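Local atomic coordinates of membrane lipoprotein TpN32 (Treponema pallidum, PDB entry 1XS5), a protein that binds L-methionine in the manner of a periplasmic binding protein and probably serves methionine uptake as a membrane-anchored lipoprotein of the NlpA family. Residues Q151-S155 with A156-R160; D97-A100 with G101-I104. One frame throughout, in Å; residues are numbered along the deposited sequence. Where two conformers were deposited one is given.

Contact 1: Q151-S155 with A156-R160; sequences QEVES and ALLPR
The contact is a strand-to-helix turn at the ligand-facing end of edge strand 149-153 in a periplasmic-binding-protein fold: the strand stops at Val153, and the chain coils through a 3-10 turn, where Glu154 and Ser155 hand their carbonyls to Leu157 and Leu158. Leu157 N reaches Glu154 O at 2.8 Å, and one residue on Leu158 N reaches Ser155 O at 3.1 Å. Both are i to i+3 bonds, as in a 3-10 turn. The strand's last side chain closes over this turn. The Val153 side chain crosses that of Leu157 at about a right angle, and its CG1, anti to the backbone N (chi1 178°), meets Leu157 CB at 4.0 Å. Leu158 has two conformers; in the one given, its CD2 packs against Val153 CB at 3.8 Å, and the side chain continues onto Ala105 and Pro107 of strand 103-107. Buried Ser155 turns its OG into weak hydrogen bonds with Asp109 and with Asn171, a residue of the methionine pocket, and its side chain is about 7 Å from the bound ligand. On the more exposed flank Glu154 and Leu157 run side by side in the same direction, with Glu154 OE1 3.8 Å from Leu157 CD1.

Contact 2: D97-A100 with G101-I104; sequences DFPA and GAVI
Phe98 and Ala102 form the apolar centre of this loop-to-strand turn. The methyl CB of Ala102 lies at the edge of the Phe98 ring, in its plane, 3.8 Å from CD2. With CG beside its own backbone N (chi1 -72°), Phe98 turns its ring toward the start of strand 103-107, where CE2 comes within 4.3 Å of Ile104 CD1, which lies oblique to the ring. Pro99 adds a looser contact, its CD 4.2 Å from Ala102 CB. Outward from this cluster the backbone folds into a type II beta turn from Pro99 to Ala102, closed by Ala102 N donating to Pro99 O at 3.0 Å; the N-H...O angle is 151°. Gly101 takes the third position with a positive phi of 79°, where a beta carbon would be jammed against Ala100 O. Ala100 and Gly101 make the exposed tip. At the polar edge Asp97 OD2 accepts a hydrogen bond from Arg93 N, and Val103 N donates to Asp166 OD2. The Phe98 ring also meets Tyr92 and touches Leu187, both in loops, and the turn delivers the chain into strand 103-107, which lies between strands 149-153 and 167-170 in the five-stranded sheet.

In the fold
Along the chain contact 2 comes first: its turn opens strand 103-107, and contact 1 follows at the end of strand 149-153. These two strands are parallel neighbours in the same five-stranded mixed sheet, and there the contacts meet directly, Gln151 N lying 2.8 Å from Ile104 O in a probable hydrogen bond and Gln151 CG packing on Val103 CG1. Their centres lie about 18 Å apart. Contact 2, about 25 Å from the centre of the chain, marks the distal end of the sheet, while contact 1, at about 13 Å, lies near the bound methionine. The shared pair of strands therefore connects the outer end of this half of the protein to its ligand-facing end.

Contact 1: Q151-S155 with A156-R160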
ATOM      1  N   GLN A 151     -11.076   8.561  12.907  1.00 22.80           N
ATOM      2  CA  GLN A 151     -10.603   7.502  13.801  1.00 19.82           C
ATOM      3  C   GLN A 151      -9.447   6.751  13.214  1.00 20.40           C
ATOM      4  O   GLN A 151      -9.562   6.194  12.137  1.00 17.53           O
ATOM      5  CB  GLN A 151     -11.689   6.468  14.087  1.00 24.50           C
ATOM      6  CG  GLN A 151     -12.990   7.029  14.549  1.00 36.81           C
ATOM      7  CD  GLN A 151     -13.749   6.040  15.432  1.00 46.10           C
ATOM      8  OE1 GLN A 151     -13.811   4.813  15.145  1.00 41.45           O
ATOM      9  NE2 GLN A 151     -14.334   6.564  16.515  1.00 38.06           N
ATOM     10  N   GLU A 152      -8.336   6.698  13.931  1.00 13.33           N
ATOM     11  CA  GLU A 152      -7.173   5.984  13.451  1.00 15.54           C
ATOM     12  C   GLU A 152      -7.386   4.492  13.735  1.00 20.71           C
ATOM     13  O   GLU A 152      -7.723   4.125  14.862  1.00 21.42           O
ATOM     14  CB  GLU A 152      -5.926   6.498  14.195  1.00 21.96           C
ATOM     15  CG  GLU A 152      -5.600   7.970  13.904  1.00 26.72           C
ATOM     16  CD  GLU A 152      -4.624   8.550  14.918  1.00 39.32           C
ATOM     17  OE1 GLU A 152      -5.040   8.781  16.076  1.00 41.31           O
ATOM     18  OE2 GLU A 152      -3.438   8.753  14.567  1.00 40.47           O
ATOM     19  N   VAL A 153      -7.153   3.634  12.743  1.00 12.62           N
ATOM     20  CA  VAL A 153      -7.387   2.198  12.915  1.00 18.64           C
ATOM     21  C   VAL A 153      -6.301   1.414  12.209  1.00 21.67           C
ATOM     22  O   VAL A 153      -5.822   1.877  11.172  1.00 16.18           O
ATOM     23  CB  VAL A 153      -8.759   1.812  12.281  1.00 18.47           C
ATOM     24  CG1 VAL A 153      -9.014   0.312  12.402  1.00 24.59           C
ATOM     25  CG2 VAL A 153      -9.865   2.571  12.941  1.00 17.49           C
ATOM     26  N   GLU A 154      -5.881   0.254  12.748  1.00 15.83           N
ATOM     27  CA  GLU A 154      -4.873  -0.545  12.042  1.00 22.31           C
ATOM     28  C   GLU A 154      -5.395  -0.835  10.635  1.00 17.35           C
ATOM     29  O   GLU A 154      -6.512  -1.305  10.484  1.00 14.11           O
ATOM     30  CB  GLU A 154      -4.630  -1.895  12.718  1.00 26.11           C
ATOM     31  CG  GLU A 154      -4.054  -1.791  14.091  1.00 45.71           C
ATOM     32  CD  GLU A 154      -3.354  -3.072  14.495  1.00 53.94           C
ATOM     33  OE1 GLU A 154      -3.913  -4.163  14.227  1.00 57.51           O
ATOM     34  OE2 GLU A 154      -2.249  -2.984  15.074  1.00 60.28           O
ATOM     35  N   SER A 155      -4.576  -0.589   9.618  1.00 17.67           N
ATOM     36  CA  SER A 155      -5.044  -0.781   8.234  1.00 17.55           C
ATOM     37  C   SER A 155      -5.781  -2.072   7.934  1.00 20.38           C
ATOM     38  O   SER A 155      -6.827  -2.077   7.288  1.00 16.49           O
ATOM     39  CB  SER A 155      -3.870  -0.658   7.272  1.00 18.98           C
ATOM     40  OG  SER A 155      -3.429   0.674   7.336  1.00 32.93           O
ATOM     41  N   ALA A 156      -5.220  -3.180   8.378  1.00 16.62           N
ATOM     42  CA  ALA A 156      -5.860  -4.467   8.116  1.00 19.00           C
ATOM     43  C   ALA A 156      -7.274  -4.606   8.715  1.00 15.42           C
ATOM     44  O   ALA A 156      -8.072  -5.446   8.264  1.00 16.99           O
ATOM     45  CB  ALA A 156      -4.949  -5.588   8.659  1.00 20.28           C
ATOM     46  N   LEU A 157      -7.608  -3.789   9.707  1.00 12.88           N
ATOM     47  CA  LEU A 157      -8.903  -3.875  10.364  1.00 14.57           C
ATOM     48  C   LEU A 157      -9.927  -2.887   9.845  1.00 16.35           C
ATOM     49  O   LEU A 157     -11.053  -2.865  10.303  1.00 16.86           O
ATOM     50  CB  LEU A 157      -8.739  -3.620  11.882  1.00 16.30           C
ATOM     51  CG  LEU A 157      -7.739  -4.539  12.601  1.00 19.58           C
ATOM     52  CD1 LEU A 157      -7.684  -4.242  14.122  1.00 23.97           C
ATOM     53  CD2 LEU A 157      -8.193  -5.975  12.368  1.00 25.83           C
ATOM     54  N   LEU A 158      -9.524  -2.064   8.893  0.63 16.29           N
ATOM     55  CA  LEU A 158     -10.420  -1.051   8.366  0.63 11.13           C
ATOM     56  C   LEU A 158     -11.662  -1.682   7.751  0.63 12.52           C
ATOM     57  O   LEU A 158     -12.778  -1.189   8.005  0.63 11.23           O
ATOM     58  CB  LEU A 158      -9.628  -0.152   7.402  0.63  3.19           C
ATOM     59  CG  LEU A 158      -8.742   0.896   8.126  0.63  5.97           C
ATOM     60  CD1 LEU A 158      -7.679   1.449   7.172  0.63  9.21           C
ATOM     61  CD2 LEU A 158      -9.655   2.048   8.573  0.63  8.19           C
ATOM     62  N   PRO A 159     -11.511  -2.798   6.983  1.00 13.62           N
ATOM     63  CA  PRO A 159     -12.660  -3.466   6.364  1.00 13.79           C
ATOM     64  C   PRO A 159     -13.529  -4.060   7.491  1.00 17.04           C
ATOM     65  O   PRO A 159     -14.730  -4.169   7.339  1.00 13.71           O
ATOM     66  CB  PRO A 159     -12.029  -4.595   5.538  1.00 14.18           C
ATOM     67  CG  PRO A 159     -10.704  -4.023   5.140  1.00 15.23           C
ATOM     68  CD  PRO A 159     -10.247  -3.341   6.430  1.00 15.76           C
ATOM     69  N   ARG A 160     -12.914  -4.428   8.621  1.00 12.96           N
ATOM     70  CA  ARG A 160     -13.712  -4.995   9.697  1.00 18.36           C
ATOM     71  C   ARG A 160     -14.609  -3.985  10.439  1.00 19.25           C
ATOM     72  O   ARG A 160     -15.643  -4.363  10.968  1.00 22.89           O
ATOM     73  CB  ARG A 160     -12.804  -5.706  10.700  1.00 23.17           C
ATOM     74  CG  ARG A 160     -13.432  -6.944  11.228  1.00 43.55           C
ATOM     75  CD  ARG A 160     -12.366  -7.812  11.806  1.00 48.80           C
ATOM     76  NE  ARG A 160     -11.301  -8.014  10.826  1.00 53.66           N
ATOM     77  CZ  ARG A 160     -10.202  -8.715  11.087  1.00 58.16           C
ATOM     78  NH1 ARG A 160     -10.059  -9.259  12.292  1.00 58.72           N
ATOM     79  NH2 ARG A 160      -9.257  -8.878  10.162  1.00 53.71           N
TER

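Contact 2: D97-A100 with G101-I104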
ATOM      1  N   ASP A  97     -22.845  13.670   0.751  1.00 32.16           N
ATOM      2  CA  ASP A  97     -23.877  13.031   1.575  1.00 31.59           C
ATOM      3  C   ASP A  97     -23.460  13.004   3.056  1.00 32.02           C
ATOM      4  O   ASP A  97     -24.323  12.919   3.929  1.00 34.34           O
ATOM      5  CB  ASP A  97     -24.093  11.561   1.167  1.00 37.08           C
ATOM      6  CG  ASP A  97     -25.011  11.372  -0.042  1.00 39.35           C
ATOM      7  OD1 ASP A  97     -25.658  12.326  -0.476  1.00 33.17           O
ATOM      8  OD2 ASP A  97     -25.091  10.218  -0.551  1.00 45.63           O
ATOM      9  N   PHE A  98     -22.156  13.042   3.351  1.00 29.34           N
ATOM     10  CA  PHE A  98     -21.697  12.965   4.741  1.00 30.24           C
ATOM     11  C   PHE A  98     -22.169  14.095   5.628  1.00 33.02           C
ATOM     12  O   PHE A  98     -21.841  15.250   5.396  1.00 35.28           O
ATOM     13  CB  PHE A  98     -20.157  12.902   4.856  1.00 23.64           C
ATOM     14  CG  PHE A  98     -19.563  11.580   4.415  1.00 25.65           C
ATOM     15  CD1 PHE A  98     -19.405  11.293   3.071  1.00 21.62           C
ATOM     16  CD2 PHE A  98     -19.188  10.620   5.348  1.00 27.96           C
ATOM     17  CE1 PHE A  98     -18.882  10.061   2.664  1.00 25.29           C
ATOM     18  CE2 PHE A  98     -18.672   9.391   4.942  1.00 27.64           C
ATOM     19  CZ  PHE A  98     -18.517   9.110   3.614  1.00 22.00           C
ATOM     20  N   PRO A  99     -22.940  13.762   6.674  1.00 34.13           N
ATOM     21  CA  PRO A  99     -23.453  14.758   7.607  1.00 34.11           C
ATOM     22  C   PRO A  99     -22.355  15.253   8.531  1.00 33.33           C
ATOM     23  O   PRO A  99     -21.310  14.620   8.661  1.00 28.38           O
ATOM     24  CB  PRO A  99     -24.513  13.983   8.365  1.00 36.42           C
ATOM     25  CG  PRO A  99     -23.901  12.620   8.444  1.00 39.41           C
ATOM     26  CD  PRO A  99     -23.435  12.423   7.024  1.00 33.58           C
ATOM     27  N   ALA A 100     -22.589  16.402   9.166  1.00 32.91           N
ATOM     28  CA  ALA A 100     -21.642  16.934  10.129  1.00 29.88           C
ATOM     29  C   ALA A 100     -21.539  15.849  11.180  1.00 30.65           C
ATOM     30  O   ALA A 100     -22.501  15.116  11.419  1.00 31.14           O
ATOM     31  CB  ALA A 100     -22.177  18.210  10.765  1.00 36.46           C
ATOM     32  N   GLY A 101     -20.380  15.736  11.817  1.00 30.79           N
ATOM     33  CA  GLY A 101     -20.227  14.706  12.817  1.00 32.83           C
ATOM     34  C   GLY A 101     -19.959  13.302  12.275  1.00 35.63           C
ATOM     35  O   GLY A 101     -19.682  12.420  13.067  1.00 32.82           O
ATOM     36  N   ALA A 102     -20.040  13.079  10.960  1.00 33.44           N
ATOM     37  CA  ALA A 102     -19.784  11.733  10.394  1.00 27.30           C
ATOM     38  C   ALA A 102     -18.464  11.140  10.895  1.00 23.89           C
ATOM     39  O   ALA A 102     -17.476  11.875  11.068  1.00 26.87           O
ATOM     40  CB  ALA A 102     -19.766  11.803   8.863  1.00 29.29           C
ATOM     41  N   VAL A 103     -18.421   9.815  11.120  1.00 18.96           N
ATOM     42  CA  VAL A 103     -17.168   9.187  11.606  1.00 18.12           C
ATOM     43  C   VAL A 103     -16.391   8.541  10.440  1.00 19.27           C
ATOM     44  O   VAL A 103     -16.924   7.670   9.748  1.00 19.24           O
ATOM     45  CB  VAL A 103     -17.443   8.052  12.672  1.00 23.29           C
ATOM     46  CG1 VAL A 103     -16.127   7.328  13.028  1.00 17.84           C
ATOM     47  CG2 VAL A 103     -18.067   8.638  13.939  1.00 22.62           C
ATOM     48  N   ILE A 104     -15.165   8.981  10.198  1.00 19.49           N
ATOM     49  CA  ILE A 104     -14.364   8.414   9.097  1.00 13.13           C
ATOM     50  C   ILE A 104     -13.098   7.760   9.673  1.00 14.24           C
ATOM     51  O   ILE A 104     -12.295   8.411  10.346  1.00 17.85           O
ATOM     52  CB  ILE A 104     -13.983   9.521   8.066  1.00 17.47           C
ATOM     53  CG1 ILE A 104     -15.257  10.116   7.448  1.00 18.93           C
ATOM     54  CG2 ILE A 104     -13.102   8.941   6.967  1.00 13.48           C
ATOM     55  CD1 ILE A 104     -14.994  11.118   6.282  1.00 19.80           C
TER